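Side-chain contact in molybdopterin biosynthesis enzyme, MoaB (Thermus thermophilus, PDB 3MCH), which probably binds molybdopterin and takes part in the biosynthesis of the molybdenum cofactor: residues Ala39-Pro44 and Lys51-Leu56. Sequence-based numbering, arbitrary orientation.
Sequences AYELVP and KKVLRL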
ATOM      1  N   ALA B  39      -5.670  13.352  25.575  1.00 13.91           N
ATOM      2  CA  ALA B  39      -7.068  13.457  25.186  1.00 14.20           C
ATOM      3  C   ALA B  39      -7.680  12.108  24.883  1.00 14.11           C
ATOM      4  O   ALA B  39      -7.001  11.198  24.414  1.00 13.69           O
ATOM      5  CB  ALA B  39      -7.201  14.365  23.966  1.00 15.04           C
ATOM      6  N   TYR B  40      -8.974  11.995  25.168  1.00 14.25           N
ATOM      7  CA  TYR B  40      -9.737  10.787  24.905  1.00 15.95           C
ATOM      8  C   TYR B  40     -11.196  11.169  24.694  1.00 17.27           C
ATOM      9  O   TYR B  40     -11.807  11.827  25.543  1.00 19.20           O
ATOM     10  CB  TYR B  40      -9.633   9.795  26.068  1.00 16.51           C
ATOM     11  CG  TYR B  40     -10.720   8.737  26.037  1.00 18.79           C
ATOM     12  CD1 TYR B  40     -10.858   7.882  24.942  1.00 16.50           C
ATOM     13  CD2 TYR B  40     -11.638   8.621  27.084  1.00 19.61           C
ATOM     14  CE1 TYR B  40     -11.888   6.938  24.888  1.00 18.46           C
ATOM     15  CE2 TYR B  40     -12.666   7.681  27.038  1.00 20.61           C
ATOM     16  CZ  TYR B  40     -12.786   6.847  25.938  1.00 20.28           C
ATOM     17  OH  TYR B  40     -13.813   5.931  25.882  1.00 23.54           O
ATOM     18  N   GLU B  41     -11.748  10.765  23.556  1.00 18.00           N
ATOM     19  CA  GLU B  41     -13.138  11.056  23.236  1.00 19.21           C
ATOM     20  C   GLU B  41     -13.788   9.901  22.484  1.00 20.60           C
ATOM     21  O   GLU B  41     -13.108   9.082  21.855  1.00 18.46           O
ATOM     22  CB  GLU B  41     -13.244  12.332  22.381  1.00 19.62           C
ATOM     23  CG  GLU B  41     -13.153  13.656  23.150  1.00 22.68           C
ATOM     24  CD  GLU B  41     -13.282  14.878  22.238  1.00 23.99           C
ATOM     25  OE1 GLU B  41     -14.221  14.913  21.414  1.00 25.40           O
ATOM     26  OE2 GLU B  41     -12.452  15.810  22.346  1.00 21.95           O
ATOM     27  N   LEU B  42     -15.111   9.834  22.581  1.00 20.32           N
ATOM     28  CA  LEU B  42     -15.906   8.834  21.877  1.00 21.78           C
ATOM     29  C   LEU B  42     -16.590   9.653  20.796  1.00 22.62           C
ATOM     30  O   LEU B  42     -16.974  10.798  21.039  1.00 23.33           O
ATOM     31  CB  LEU B  42     -16.981   8.240  22.786  1.00 24.38           C
ATOM     32  CG  LEU B  42     -16.566   7.367  23.970  1.00 25.63           C
ATOM     33  CD1 LEU B  42     -17.734   7.235  24.936  1.00 28.93           C
ATOM     34  CD2 LEU B  42     -16.125   6.009  23.471  1.00 26.97           C
ATOM     35  N   VAL B  43     -16.737   9.084  19.607  1.00 22.91           N
ATOM     36  CA  VAL B  43     -17.395   9.800  18.526  1.00 23.55           C
ATOM     37  C   VAL B  43     -18.243   8.812  17.734  1.00 24.15           C
ATOM     38  O   VAL B  43     -17.873   7.647  17.585  1.00 23.08           O
ATOM     39  CB  VAL B  43     -16.357  10.482  17.596  1.00 25.26           C
ATOM     40  CG1 VAL B  43     -15.614   9.434  16.775  1.00 26.06           C
ATOM     41  CG2 VAL B  43     -17.046  11.486  16.692  1.00 25.79           C
ATOM     42  N   PRO B  44     -19.411   9.257  17.240  1.00 25.80           N
ATOM     43  CA  PRO B  44     -20.296   8.382  16.465  1.00 26.44           C
ATOM     44  C   PRO B  44     -19.679   7.985  15.123  1.00 27.97           C
ATOM     45  O   PRO B  44     -18.664   8.546  14.709  1.00 27.26           O
ATOM     46  CB  PRO B  44     -21.551   9.238  16.276  1.00 27.48           C
ATOM     47  CG  PRO B  44     -21.518  10.181  17.443  1.00 28.02           C
ATOM     48  CD  PRO B  44     -20.065  10.548  17.513  1.00 25.79           C
ATOM     49  N   LYS B  51     -14.439  13.887  11.639  1.00 21.68           N
ATOM     50  CA  LYS B  51     -13.599  14.942  11.097  1.00 25.00           C
ATOM     51  C   LYS B  51     -13.503  16.172  12.002  1.00 25.10           C
ATOM     52  O   LYS B  51     -12.440  16.777  12.107  1.00 26.60           O
ATOM     53  CB  LYS B  51     -14.103  15.333   9.702  1.00 24.30           C
ATOM     54  CG  LYS B  51     -14.120  14.153   8.733  1.00 27.58           C
ATOM     55  CD  LYS B  51     -14.602  14.526   7.333  1.00 29.64           C
ATOM     56  CE  LYS B  51     -13.600  15.407   6.608  1.00 32.66           C
ATOM     57  NZ  LYS B  51     -13.981  15.610   5.175  1.00 33.20           N
ATOM     58  N   LYS B  52     -14.599  16.541  12.660  1.00 26.55           N
ATOM     59  CA  LYS B  52     -14.571  17.705  13.542  1.00 26.87           C
ATOM     60  C   LYS B  52     -13.566  17.509  14.674  1.00 26.17           C
ATOM     61  O   LYS B  52     -12.791  18.412  14.990  1.00 26.82           O
ATOM     62  CB  LYS B  52     -15.953  17.982  14.140  1.00 28.64           C
ATOM     63  CG  LYS B  52     -15.957  19.204  15.051  1.00 31.92           C
ATOM     64  CD  LYS B  52     -17.306  19.447  15.706  1.00 35.54           C
ATOM     65  CE  LYS B  52     -17.236  20.645  16.644  1.00 37.66           C
ATOM     66  NZ  LYS B  52     -18.548  20.932  17.293  1.00 40.51           N
ATOM     67  N   VAL B  53     -13.583  16.325  15.279  1.00 25.27           N
ATOM     68  CA  VAL B  53     -12.667  16.013  16.369  1.00 24.07           C
ATOM     69  C   VAL B  53     -11.227  15.950  15.867  1.00 22.41           C
ATOM     70  O   VAL B  53     -10.331  16.529  16.472  1.00 22.82           O
ATOM     71  CB  VAL B  53     -13.023  14.664  17.041  1.00 23.88           C
ATOM     72  CG1 VAL B  53     -11.991  14.325  18.112  1.00 25.09           C
ATOM     73  CG2 VAL B  53     -14.413  14.740  17.661  1.00 25.70           C
ATOM     74  N   LEU B  54     -11.004  15.242  14.764  1.00 22.27           N
ATOM     75  CA  LEU B  54      -9.657  15.138  14.212  1.00 20.37           C
ATOM     76  C   LEU B  54      -9.128  16.518  13.849  1.00 21.71           C
ATOM     77  O   LEU B  54      -7.948  16.814  14.039  1.00 22.00           O
ATOM     78  CB  LEU B  54      -9.652  14.239  12.968  1.00 19.16           C
ATOM     79  CG  LEU B  54      -9.946  12.750  13.161  1.00 19.27           C
ATOM     80  CD1 LEU B  54      -9.891  12.047  11.805  1.00 17.38           C
ATOM     81  CD2 LEU B  54      -8.933  12.141  14.127  1.00 18.58           C
ATOM     82  N   ARG B  55     -10.012  17.362  13.329  1.00 23.14           N
ATOM     83  CA  ARG B  55      -9.647  18.715  12.932  1.00 26.37           C
ATOM     84  C   ARG B  55      -9.256  19.521  14.168  1.00 25.72           C
ATOM     85  O   ARG B  55      -8.238  20.213  14.180  1.00 26.34           O
ATOM     86  CB  ARG B  55     -10.834  19.386  12.233  1.00 27.26           C
ATOM     87  CG  ARG B  55     -10.479  20.624  11.430  1.00 34.49           C
ATOM     88  CD  ARG B  55     -11.738  21.367  11.000  1.00 36.65           C
ATOM     89  NE  ARG B  55     -12.694  20.497  10.316  1.00 42.62           N
ATOM     90  CZ  ARG B  55     -12.528  20.002   9.094  1.00 45.01           C
ATOM     91  NH1 ARG B  55     -13.457  19.217   8.564  1.00 46.60           N
ATOM     92  NH2 ARG B  55     -11.440  20.298   8.393  1.00 47.58           N
ATOM     93  N   LEU B  56     -10.082  19.422  15.203  1.00 27.04           N
ATOM     94  CA  LEU B  56      -9.859  20.119  16.465  1.00 26.76           C
ATOM     95  C   LEU B  56      -8.538  19.702  17.106  1.00 25.51           C
ATOM     96  O   LEU B  56      -7.702  20.541  17.449  1.00 24.68           O
ATOM     97  CB  LEU B  56     -10.997  19.802  17.440  1.00 28.84           C
ATOM     98  CG  LEU B  56     -11.934  20.914  17.917  1.00 32.50           C
ATOM     99  CD1 LEU B  56     -12.649  21.541  16.735  1.00 31.33           C
ATOM    100  CD2 LEU B  56     -12.935  20.329  18.902  1.00 32.86           C
TER
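V53, on helix 47-60, meets V43 and E41 of strand 35-43. The enclosed side is apolar. CG2 of V43 lies 4.3 Å from CG2 of V53, and both valines are buried; V43 also packs against M49 and I50 one turn earlier on the helix and against L7 and V9 of the neighbouring strand 2-9. V53 has CG1 anti to its backbone N (chi1 176°), which puts CG2 beside that N, where it reaches both V43 CG2 and E41 OE1.

The more open side belongs to E41, which is partly exposed although it makes the closer approach. With CG anti to the carbonyl carbon (chi1 -80°) and the chain extended beyond it, the side chain lies aslant to V53, and OE1 comes to 3.8 Å from V53 CG2 and 4.0 Å from V53 CG1.

Strand 35-43, helix 47-60 and strand 65-69 form a beta-alpha-beta crossover, with strand 2-9 between the two parallel strands; this contact packs the connecting helix on the outermost strand of the chain's sheet. OE2 of E41 accepts a hydrogen bond from W57 NE1, one turn beyond V53, which probably limits rotation of the carboxylate, while OE1 rests against methyls that can offer it no hydrogen bond.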